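Carboxypeptidase 1 (Deinococcus radiodurans str. R1, PDB 5GIV) is an M32-family metallopeptidase that binds one zinc ion per subunit and probably removes amino acids one at a time from peptide C-termini, with broad specificity except for proline. Local coordinates at residues R203-R209 and T323-A329; P196-L201 and E335-A339; F213-V217 and Y316-W320. One frame throughout, in Å; residues are numbered along the deposited sequence.

Contact 1: residues R203-R209 and T323-A329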
loop_
_atom_site.group_PDB
_atom_site.type_symbol
_atom_site.label_atom_id
_atom_site.label_comp_id
_atom_site.label_asym_id
_atom_site.label_seq_id
_atom_site.Cartn_x
_atom_site.Cartn_y
_atom_site.Cartn_z
ATOM N N ARG A 203 -3.599 -8.934 32.885
ATOM C CA ARG A 203 -5.020 -9.172 33.105
ATOM C C ARG A 203 -5.835 -9.173 31.818
ATOM O O ARG A 203 -7.040 -9.451 31.873
ATOM C CB ARG A 203 -5.582 -8.129 34.080
ATOM C CG ARG A 203 -5.057 -8.271 35.486
ATOM C CD ARG A 203 -5.476 -7.137 36.420
ATOM N NE ARG A 203 -5.321 -7.553 37.812
ATOM C CZ ARG A 203 -5.550 -6.777 38.872
ATOM N NH1 ARG A 203 -5.935 -5.518 38.715
ATOM N NH2 ARG A 203 -5.395 -7.264 40.101
ATOM N N GLY A 204 -5.215 -8.885 30.674
ATOM C CA GLY A 204 -5.926 -8.876 29.409
ATOM C C GLY A 204 -6.323 -7.487 28.957
ATOM O O GLY A 204 -7.214 -6.877 29.549
ATOM N N PHE A 205 -5.663 -6.976 27.916
ATOM C CA PHE A 205 -5.902 -5.635 27.394
ATOM C C PHE A 205 -6.304 -5.749 25.929
ATOM O O PHE A 205 -5.486 -6.143 25.088
ATOM C CB PHE A 205 -4.653 -4.771 27.565
ATOM C CG PHE A 205 -4.338 -4.429 29.005
ATOM C CD1 PHE A 205 -4.022 -5.426 29.921
ATOM C CD2 PHE A 205 -4.316 -3.112 29.429
ATOM C CE1 PHE A 205 -3.727 -5.115 31.241
ATOM C CE2 PHE A 205 -4.013 -2.792 30.751
ATOM C CZ PHE A 205 -3.716 -3.797 31.653
ATOM N N ALA A 206 -7.555 -5.405 25.620
ATOM C CA ALA A 206 -8.070 -5.594 24.269
ATOM C C ALA A 206 -7.219 -4.848 23.246
ATOM O O ALA A 206 -6.885 -3.671 23.425
ATOM C CB ALA A 206 -9.518 -5.126 24.190
ATOM N N GLN A 207 -6.920 -5.532 22.136
ATOM C CA GLN A 207 -6.015 -4.991 21.127
ATOM C C GLN A 207 -6.492 -3.640 20.598
ATOM O O GLN A 207 -5.689 -2.717 20.419
ATOM C CB GLN A 207 -5.877 -5.985 19.976
ATOM C CG GLN A 207 -5.448 -5.356 18.662
ATOM C CD GLN A 207 -5.124 -6.385 17.591
ATOM O OE1 GLN A 207 -4.402 -7.357 17.831
ATOM N NE2 GLN A 207 -5.675 -6.180 16.393
ATOM N N GLU A 208 -7.795 -3.504 20.339
ATOM C CA GLU A 208 -8.305 -2.268 19.750
ATOM C C GLU A 208 -8.113 -1.076 20.687
ATOM O O GLU A 208 -7.770 0.025 20.242
ATOM C CB GLU A 208 -9.781 -2.435 19.381
ATOM C CG GLU A 208 -10.344 -1.270 18.595
ATOM C CD GLU A 208 -11.803 -1.455 18.201
ATOM O OE1 GLU A 208 -12.401 -2.496 18.566
ATOM O OE2 GLU A 208 -12.352 -0.552 17.522
ATOM N N ARG A 209 -8.323 -1.271 21.988
ATOM C CA ARG A 209 -8.100 -0.175 22.921
ATOM C C ARG A 209 -6.630 0.216 23.006
ATOM O O ARG A 209 -6.308 1.407 23.098
ATOM C CB ARG A 209 -8.617 -0.534 24.303
ATOM C CG ARG A 209 -10.097 -0.400 24.437
ATOM C CD ARG A 209 -10.576 -0.934 25.756
ATOM N NE ARG A 209 -11.972 -0.573 25.918
ATOM C CZ ARG A 209 -12.990 -1.359 25.605
ATOM N NH1 ARG A 209 -12.765 -2.577 25.111
ATOM N NH2 ARG A 209 -14.233 -0.911 25.775
ATOM N N THR A 323 -9.615 3.569 30.156
ATOM C CA THR A 323 -9.685 2.646 29.034
ATOM C C THR A 323 -9.649 1.198 29.509
ATOM O O THR A 323 -10.271 0.321 28.889
ATOM C CB THR A 323 -8.540 2.938 28.062
ATOM O OG1 THR A 323 -8.510 4.346 27.765
ATOM C CG2 THR A 323 -8.720 2.161 26.751
ATOM N N PHE A 324 -8.925 0.923 30.592
ATOM C CA PHE A 324 -8.788 -0.426 31.138
ATOM C C PHE A 324 -9.108 -0.401 32.630
ATOM O O PHE A 324 -8.229 -0.640 33.467
ATOM C CB PHE A 324 -7.378 -0.964 30.893
ATOM C CG PHE A 324 -6.936 -0.903 29.454
ATOM C CD1 PHE A 324 -7.392 -1.828 28.532
ATOM C CD2 PHE A 324 -6.059 0.086 29.026
ATOM C CE1 PHE A 324 -6.973 -1.771 27.208
ATOM C CE2 PHE A 324 -5.639 0.151 27.713
ATOM C CZ PHE A 324 -6.093 -0.781 26.799
ATOM N N PRO A 325 -10.377 -0.138 32.998
ATOM C CA PRO A 325 -10.716 0.067 34.418
ATOM C C PRO A 325 -10.557 -1.163 35.295
ATOM O O PRO A 325 -9.969 -1.075 36.381
ATOM C CB PRO A 325 -12.177 0.529 34.367
ATOM C CG PRO A 325 -12.707 -0.017 33.085
ATOM C CD PRO A 325 -11.543 0.036 32.114
ATOM N N GLU A 326 -11.106 -2.304 34.882
ATOM C CA GLU A 326 -10.952 -3.488 35.717
ATOM C C GLU A 326 -9.489 -3.911 35.797
ATOM O O GLU A 326 -9.030 -4.370 36.850
ATOM C CB GLU A 326 -11.832 -4.631 35.212
ATOM C CG GLU A 326 -11.715 -5.889 36.066
ATOM C CD GLU A 326 -12.604 -7.027 35.588
ATOM O OE1 GLU A 326 -12.082 -8.141 35.363
ATOM O OE2 GLU A 326 -13.829 -6.813 35.432
ATOM N N GLN A 327 -8.737 -3.758 34.699
ATOM C CA GLN A 327 -7.341 -4.185 34.705
ATOM C C GLN A 327 -6.511 -3.353 35.675
ATOM O O GLN A 327 -5.593 -3.875 36.318
ATOM C CB GLN A 327 -6.740 -4.122 33.296
ATOM C CG GLN A 327 -7.394 -5.060 32.264
ATOM C CD GLN A 327 -8.534 -4.424 31.471
ATOM O OE1 GLN A 327 -9.237 -3.542 31.957
ATOM N NE2 GLN A 327 -8.713 -4.877 30.244
ATOM N N LEU A 328 -6.818 -2.066 35.813
ATOM C CA LEU A 328 -6.051 -1.213 36.713
ATOM C C LEU A 328 -6.685 -1.075 38.089
ATOM O O LEU A 328 -6.195 -0.287 38.902
ATOM C CB LEU A 328 -5.849 0.171 36.098
ATOM C CG LEU A 328 -4.704 0.265 35.096
ATOM C CD1 LEU A 328 -3.406 -0.119 35.779
ATOM C CD2 LEU A 328 -4.964 -0.633 33.899
ATOM N N ALA A 329 -7.740 -1.835 38.379
ATOM C CA ALA A 329 -8.339 -1.801 39.707
ATOM C C ALA A 329 -7.327 -2.230 40.759
ATOM O O ALA A 329 -6.679 -3.272 40.629
ATOM C CB ALA A 329 -9.569 -2.710 39.756
HETATM O O HOH W 1 -4.797 -4.888 42.061
HETATM O O HOH W 2 -9.700 -4.392 27.426
#
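Arg203 and Gln327 bring the two backbones closest, with CA atoms 5.7 Å apart, where the loop leading into helix 207-221 runs beside the turn that follows helix 310-323; Arg209 and Thr323 face each other at the other end. The ring of Phe205 is the apolar middle. Its CD2 stands over the centre of the Phe324 ring, 3.4 Å from Phe324 CG, while the ring planes are inclined at 49°, neither stacked nor edge-to-face. Thr323 CG2 lies on the opposite face of Phe324, and also touches Arg209 CB at 3.6 Å. Gln327 CG makes a CH-pi contact with one face of Phe205, and Leu328 CD2 adds packing beside Phe205 CE2. Gln327 bends sharply at its second torsion (chi2 92°), which swings the amide round to the Gly204 carbonyl: Gln327 NE2 gives a nearly straight bond to Gly204 O at 2.6 Å, lying in both the amide and the carbonyl planes. At the outer end, the extended chain of Arg203 carries NH1 to two carbonyls of the type I turn. Ala329 O, 3.0 Å from Arg203 NH1, is met in the guanidinium plane and on a lone pair; Gln327 O, 2.9 Å from the same NH1, is approached from above its carbonyl plane. A water joins Arg203 NH2 to Ala329 O as well. Replacing Phe205 with an alanine would probably open a gap between Phe324 and Gln327, leaving one face of Phe324 and Gln327 CG without their partner. Away from the zinc site, the contact thus packs the approach to helix 207-221 against the exit of helix 310-323 around a buried aromatic pair, and its direct hydrogen bonds between the segments all end on backbone carbonyls, so they depend on the course of the chain more than on matched side-chain charges.

Contact 2: residues P196-L201 and E335-A339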
loop_
_atom_site.group_PDB
_atom_site.type_symbol
_atom_site.label_atom_id
_atom_site.label_comp_id
_atom_site.label_asym_id
_atom_site.label_seq_id
_atom_site.Cartn_x
_atom_site.Cartn_y
_atom_site.Cartn_z
ATOM N N PRO A 196 9.205 -4.190 40.961
ATOM C CA PRO A 196 7.893 -3.681 41.360
ATOM C C PRO A 196 6.806 -4.654 40.933
ATOM O O PRO A 196 7.032 -5.580 40.154
ATOM C CB PRO A 196 7.785 -2.359 40.605
ATOM C CG PRO A 196 8.622 -2.592 39.359
ATOM C CD PRO A 196 9.763 -3.467 39.806
ATOM N N ARG A 197 5.595 -4.413 41.425
ATOM C CA ARG A 197 4.481 -5.259 41.032
ATOM C C ARG A 197 4.219 -5.104 39.540
ATOM O O ARG A 197 4.261 -3.998 39.003
ATOM C CB ARG A 197 3.231 -4.901 41.839
ATOM C CG ARG A 197 2.023 -5.752 41.476
ATOM C CD ARG A 197 0.736 -5.295 42.146
ATOM N NE ARG A 197 -0.392 -6.073 41.655
ATOM C CZ ARG A 197 -1.659 -5.681 41.702
ATOM N NH1 ARG A 197 -1.982 -4.504 42.239
ATOM N NH2 ARG A 197 -2.607 -6.465 41.202
ATOM N N THR A 198 3.970 -6.222 38.860
ATOM C CA THR A 198 3.694 -6.198 37.428
ATOM C C THR A 198 2.499 -7.044 37.007
ATOM O O THR A 198 2.079 -6.938 35.849
ATOM C CB THR A 198 4.922 -6.667 36.616
ATOM O OG1 THR A 198 5.270 -7.998 37.006
ATOM C CG2 THR A 198 6.128 -5.748 36.819
ATOM N N ASP A 199 1.922 -7.852 37.901
ATOM C CA ASP A 199 0.926 -8.838 37.479
ATOM C C ASP A 199 -0.299 -8.201 36.834
ATOM O O ASP A 199 -0.961 -8.840 36.012
ATOM C CB ASP A 199 0.485 -9.683 38.675
ATOM C CG ASP A 199 -0.226 -8.850 39.739
ATOM O OD1 ASP A 199 -1.427 -8.556 39.563
ATOM O OD2 ASP A 199 0.419 -8.485 40.746
ATOM N N PHE A 200 -0.634 -6.956 37.187
ATOM C CA PHE A 200 -1.822 -6.344 36.601
ATOM C C PHE A 200 -1.669 -6.130 35.104
ATOM O O PHE A 200 -2.676 -5.962 34.408
ATOM C CB PHE A 200 -2.156 -5.015 37.294
ATOM C CG PHE A 200 -1.020 -4.048 37.318
ATOM C CD1 PHE A 200 -0.814 -3.177 36.262
ATOM C CD2 PHE A 200 -0.159 -4.010 38.395
ATOM C CE1 PHE A 200 0.238 -2.300 36.274
ATOM C CE2 PHE A 200 0.887 -3.136 38.420
ATOM C CZ PHE A 200 1.093 -2.276 37.360
ATOM N N LEU A 201 -0.434 -6.118 34.594
ATOM C CA LEU A 201 -0.216 -6.028 33.153
ATOM C C LEU A 201 -0.639 -7.291 32.413
ATOM O O LEU A 201 -0.761 -7.256 31.185
ATOM C CB LEU A 201 1.254 -5.725 32.863
ATOM C CG LEU A 201 1.746 -4.386 33.435
ATOM C CD1 LEU A 201 3.260 -4.229 33.260
ATOM C CD2 LEU A 201 0.988 -3.221 32.819
ATOM N N GLU A 335 2.331 2.829 40.609
ATOM C CA GLU A 335 2.665 1.446 40.303
ATOM C C GLU A 335 2.791 1.226 38.797
ATOM O O GLU A 335 3.668 0.485 38.344
ATOM C CB GLU A 335 1.629 0.512 40.919
ATOM C CG GLU A 335 1.777 0.406 42.423
ATOM C CD GLU A 335 0.720 -0.456 43.063
ATOM O OE1 GLU A 335 -0.474 -0.249 42.778
ATOM O OE2 GLU A 335 1.091 -1.319 43.876
ATOM N N MET A 336 1.950 1.887 38.006
ATOM C CA MET A 336 2.075 1.782 36.562
ATOM C C MET A 336 3.389 2.386 36.085
ATOM O O MET A 336 4.033 1.842 35.178
ATOM C CB MET A 336 0.883 2.451 35.880
ATOM C CG MET A 336 0.945 2.408 34.367
ATOM S SD MET A 336 0.887 0.721 33.734
ATOM C CE MET A 336 -0.690 0.200 34.354
ATOM N N TYR A 337 3.817 3.499 36.697
ATOM C CA TYR A 337 5.115 4.070 36.347
ATOM C C TYR A 337 6.255 3.117 36.681
ATOM O O TYR A 337 7.213 2.990 35.907
ATOM C CB TYR A 337 5.323 5.412 37.050
ATOM C CG TYR A 337 6.779 5.819 37.132
ATOM C CD1 TYR A 337 7.457 6.286 36.021
ATOM C CD2 TYR A 337 7.477 5.720 38.331
ATOM C CE1 TYR A 337 8.791 6.647 36.096
ATOM C CE2 TYR A 337 8.808 6.083 38.421
ATOM C CZ TYR A 337 9.460 6.545 37.307
ATOM O OH TYR A 337 10.785 6.902 37.403
ATOM N N ARG A 338 6.189 2.447 37.828
ATOM C CA ARG A 338 7.277 1.537 38.166
ATOM C C ARG A 338 7.257 0.295 37.285
ATOM O O ARG A 338 8.318 -0.243 36.953
ATOM C CB ARG A 338 7.209 1.144 39.639
ATOM C CG ARG A 338 7.226 2.325 40.585
ATOM C CD ARG A 338 6.919 1.882 42.010
ATOM N NE ARG A 338 8.132 1.759 42.808
ATOM C CZ ARG A 338 8.623 2.745 43.551
ATOM N NH1 ARG A 338 7.988 3.915 43.599
ATOM N NH2 ARG A 338 9.740 2.565 44.249
ATOM N N ALA A 339 6.070 -0.158 36.882
ATOM C CA ALA A 339 5.967 -1.407 36.144
ATOM C C ALA A 339 6.551 -1.310 34.741
ATOM O O ALA A 339 6.960 -2.335 34.182
ATOM C CB ALA A 339 4.510 -1.845 36.070
HETATM O O HOH W 3 4.537 -1.496 40.058
#
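Phe200 and Leu201 meet Met336 and Ala339 at the apolar centre, where a short 3-10 turn packs against helix 333-339. Phe200 presents its ring edge to Met336, whose sulfur sits near the ring plane in a Met-aromatic contact. Two bends along the Met336 chain (chi2 63°, chi3 61°) fold SD back to this edge, and Met336 SD also touches Leu201 CD2 at 4.0 Å; the terminal methyl approaches the ring tightly, but its exact position is uncertain. The methyl of Ala339 nestles among Phe200 CZ, 3.7 Å from Ala339 CB, Leu201 CD1 and the carbonyl oxygen of Arg197. Further out, Pro196 CB rests on Arg338 CB, also at 3.7 Å. No direct hydrogen bond crosses the contact; one water donates to Arg197 O and to Glu335 O, joining loop and helix. At the polar edge Arg197 grips Asp199 side-on, with Arg197 NE 2.7 Å from Asp199 OD2 and Arg197 NH2 2.9 Å from Asp199 OD1. Phe200 CD2 lies over one guanidinium face. Loop and helix are therefore joined by shape and one shared water, while Arg197 is paired with Asp199 on its own side and Glu335 with the Thr332 backbone N on its own.

Contact 3: residues F213-V217 and Y316-W320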
loop_
_atom_site.group_PDB
_atom_site.type_symbol
_atom_site.label_atom_id
_atom_site.label_comp_id
_atom_site.label_asym_id
_atom_site.label_seq_id
_atom_site.Cartn_x
_atom_site.Cartn_y
_atom_site.Cartn_z
ATOM N N PHE A 213 -5.354 4.015 22.398
ATOM C CA PHE A 213 -4.589 4.761 23.383
ATOM C C PHE A 213 -3.245 5.207 22.814
ATOM O O PHE A 213 -2.838 6.364 22.979
ATOM C CB PHE A 213 -4.404 3.922 24.647
ATOM C CG PHE A 213 -3.502 4.564 25.657
ATOM C CD1 PHE A 213 -4.010 5.459 26.586
ATOM C CD2 PHE A 213 -2.149 4.277 25.682
ATOM C CE1 PHE A 213 -3.182 6.060 27.515
ATOM C CE2 PHE A 213 -1.324 4.869 26.615
ATOM C CZ PHE A 213 -1.844 5.762 27.536
ATOM N N GLY A 214 -2.541 4.300 22.135
ATOM C CA GLY A 214 -1.235 4.648 21.595
ATOM C C GLY A 214 -1.292 5.789 20.594
ATOM O O GLY A 214 -0.383 6.624 20.537
ATOM N N GLU A 215 -2.349 5.834 19.780
ATOM C CA GLU A 215 -2.462 6.897 18.789
ATOM C C GLU A 215 -2.818 8.237 19.424
ATOM O O GLU A 215 -2.463 9.291 18.885
ATOM C CB GLU A 215 -3.486 6.516 17.727
ATOM C CG GLU A 215 -2.996 5.426 16.809
ATOM C CD GLU A 215 -3.875 5.260 15.606
ATOM O OE1 GLU A 215 -3.435 4.582 14.651
ATOM O OE2 GLU A 215 -4.981 5.846 15.597
ATOM N N ARG A 216 -3.511 8.225 20.559
ATOM C CA ARG A 216 -3.751 9.477 21.264
ATOM C C ARG A 216 -2.455 10.041 21.842
ATOM O O ARG A 216 -2.233 11.256 21.816
ATOM C CB ARG A 216 -4.792 9.268 22.360
ATOM C CG ARG A 216 -6.176 8.883 21.834
ATOM C CD ARG A 216 -7.240 9.036 22.910
ATOM N NE ARG A 216 -7.063 8.111 24.026
ATOM C CZ ARG A 216 -7.634 6.911 24.094
ATOM N NH1 ARG A 216 -8.406 6.485 23.104
ATOM N NH2 ARG A 216 -7.433 6.133 25.146
ATOM N N VAL A 217 -1.578 9.174 22.349
ATOM C CA VAL A 217 -0.324 9.640 22.931
ATOM C C VAL A 217 0.581 10.238 21.859
ATOM O O VAL A 217 1.069 11.362 21.998
ATOM C CB VAL A 217 0.373 8.499 23.692
ATOM C CG1 VAL A 217 1.770 8.937 24.132
ATOM C CG2 VAL A 217 -0.476 8.060 24.892
ATOM N N TYR A 316 -1.208 10.524 31.710
ATOM C CA TYR A 316 -1.983 9.566 30.937
ATOM C C TYR A 316 -2.583 8.431 31.753
ATOM O O TYR A 316 -3.405 7.686 31.215
ATOM C CB TYR A 316 -1.135 8.973 29.799
ATOM C CG TYR A 316 -0.909 9.956 28.690
ATOM C CD1 TYR A 316 -1.937 10.269 27.814
ATOM C CD2 TYR A 316 0.320 10.573 28.513
ATOM C CE1 TYR A 316 -1.752 11.176 26.799
ATOM C CE2 TYR A 316 0.518 11.485 27.492
ATOM C CZ TYR A 316 -0.523 11.784 26.643
ATOM O OH TYR A 316 -0.363 12.692 25.623
ATOM N N PHE A 317 -2.238 8.285 33.028
ATOM C CA PHE A 317 -2.828 7.183 33.775
ATOM C C PHE A 317 -4.346 7.284 33.784
ATOM O O PHE A 317 -5.037 6.257 33.730
ATOM C CB PHE A 317 -2.293 7.139 35.202
ATOM C CG PHE A 317 -2.753 5.941 35.968
ATOM C CD1 PHE A 317 -2.222 4.696 35.699
ATOM C CD2 PHE A 317 -3.723 6.054 36.950
ATOM C CE1 PHE A 317 -2.631 3.582 36.397
ATOM C CE2 PHE A 317 -4.147 4.935 37.659
ATOM C CZ PHE A 317 -3.598 3.695 37.376
ATOM N N GLY A 318 -4.882 8.509 33.826
ATOM C CA GLY A 318 -6.324 8.676 33.799
ATOM C C GLY A 318 -6.951 8.075 32.556
ATOM O O GLY A 318 -7.877 7.265 32.645
ATOM N N ASP A 319 -6.458 8.466 31.377
ATOM C CA ASP A 319 -6.947 7.856 30.142
ATOM C C ASP A 319 -6.686 6.355 30.143
ATOM O O ASP A 319 -7.547 5.558 29.752
ATOM C CB ASP A 319 -6.291 8.529 28.930
ATOM C CG ASP A 319 -6.675 7.874 27.610
ATOM O OD1 ASP A 319 -7.559 7.005 27.603
ATOM O OD2 ASP A 319 -6.128 8.247 26.556
ATOM N N TRP A 320 -5.512 5.956 30.624
ATOM C CA TRP A 320 -5.161 4.545 30.719
ATOM C C TRP A 320 -6.144 3.793 31.609
ATOM O O TRP A 320 -6.706 2.767 31.206
ATOM C CB TRP A 320 -3.734 4.439 31.255
ATOM C CG TRP A 320 -3.120 3.077 31.292
ATOM C CD1 TRP A 320 -2.855 2.330 32.402
ATOM C CD2 TRP A 320 -2.644 2.322 30.175
ATOM N NE1 TRP A 320 -2.255 1.154 32.045
ATOM C CE2 TRP A 320 -2.111 1.122 30.682
ATOM C CE3 TRP A 320 -2.622 2.540 28.794
ATOM C CZ2 TRP A 320 -1.564 0.143 29.857
ATOM C CZ3 TRP A 320 -2.075 1.572 27.979
ATOM C CH2 TRP A 320 -1.554 0.390 28.511
#
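Phe213 and Trp320 lie at the heart of a buried helix-helix contact in the largely helical M32 fold, where residues 213-217 of helix 207-221 run nearly antiparallel to residues 316-320 of helix 310-323, their local axes at 156°. These axes are 11.3 Å apart, a spacing filled by large side chains. Trp320 turns the edge of its six-membered ring to the face of Phe213, a T-shaped pair with planes at 65°; Trp320 CE3 sits over the ring centre, 3.4 Å from Phe213 CE2. The other face of Phe213 is met by Val217 CG2 from its own helix. That same methyl lies over the Tyr316 ring in a CH-pi contact, 3.9 Å from Tyr316 CE1, so one valine branch fills the angle between two aromatic rings. Tyr316 CB adds packing at the edge of Phe213, 4.0 Å from Phe213 CZ, and the Tyr316 hydroxyl is hydrogen-bonded to Asp220. On the more open flank, Arg216 and Asp319 reach toward each other and form a salt bridge. Arg216 bends at its third torsion (chi3 -65°), bringing NE to OD2 of Asp319 at 2.7 Å; this carboxylate oxygen is met on its syn side. Arg216 NH2 lies 2.6 Å from Asp319 OD1, but that hydrogen bond is weak in angle, and the guanidinium and carboxylate planes are inclined to each other. Leu261 and Leu265 of helix 257-275, which carries the zinc ligands His266 and His270, touch Phe213 and Val217, and the side chain of Val217 is about 11 Å from that of His266. Aromatic and aliphatic groups thus fill the interior between the helices, while one good bond and one poorly angled one join them on the more open side, where the pair probably offsets its two charges.

Overall arrangement
Contact 3 is the most buried of the three, while contacts 1 and 2 are partly buried and have polar outer edges. Along the chain they are nested: contact 3 lies inside the loop closed by contact 1, which lies inside that closed by contact 2. Contacts 1 and 3 share helix 207-221, and helix 310-323 of contact 3 ends in contact 1 at Thr323. Leu328 packs on Trp320 and Phe317, and Met336 CB on Phe317, making the apolar parts continuous. The chemistry differs: contact 3 has a salt bridge between its segments, contact 1 relies on side chains bonded to carbonyls, and contact 2, mainly apolar, has a bridging water as its polar link between the segments.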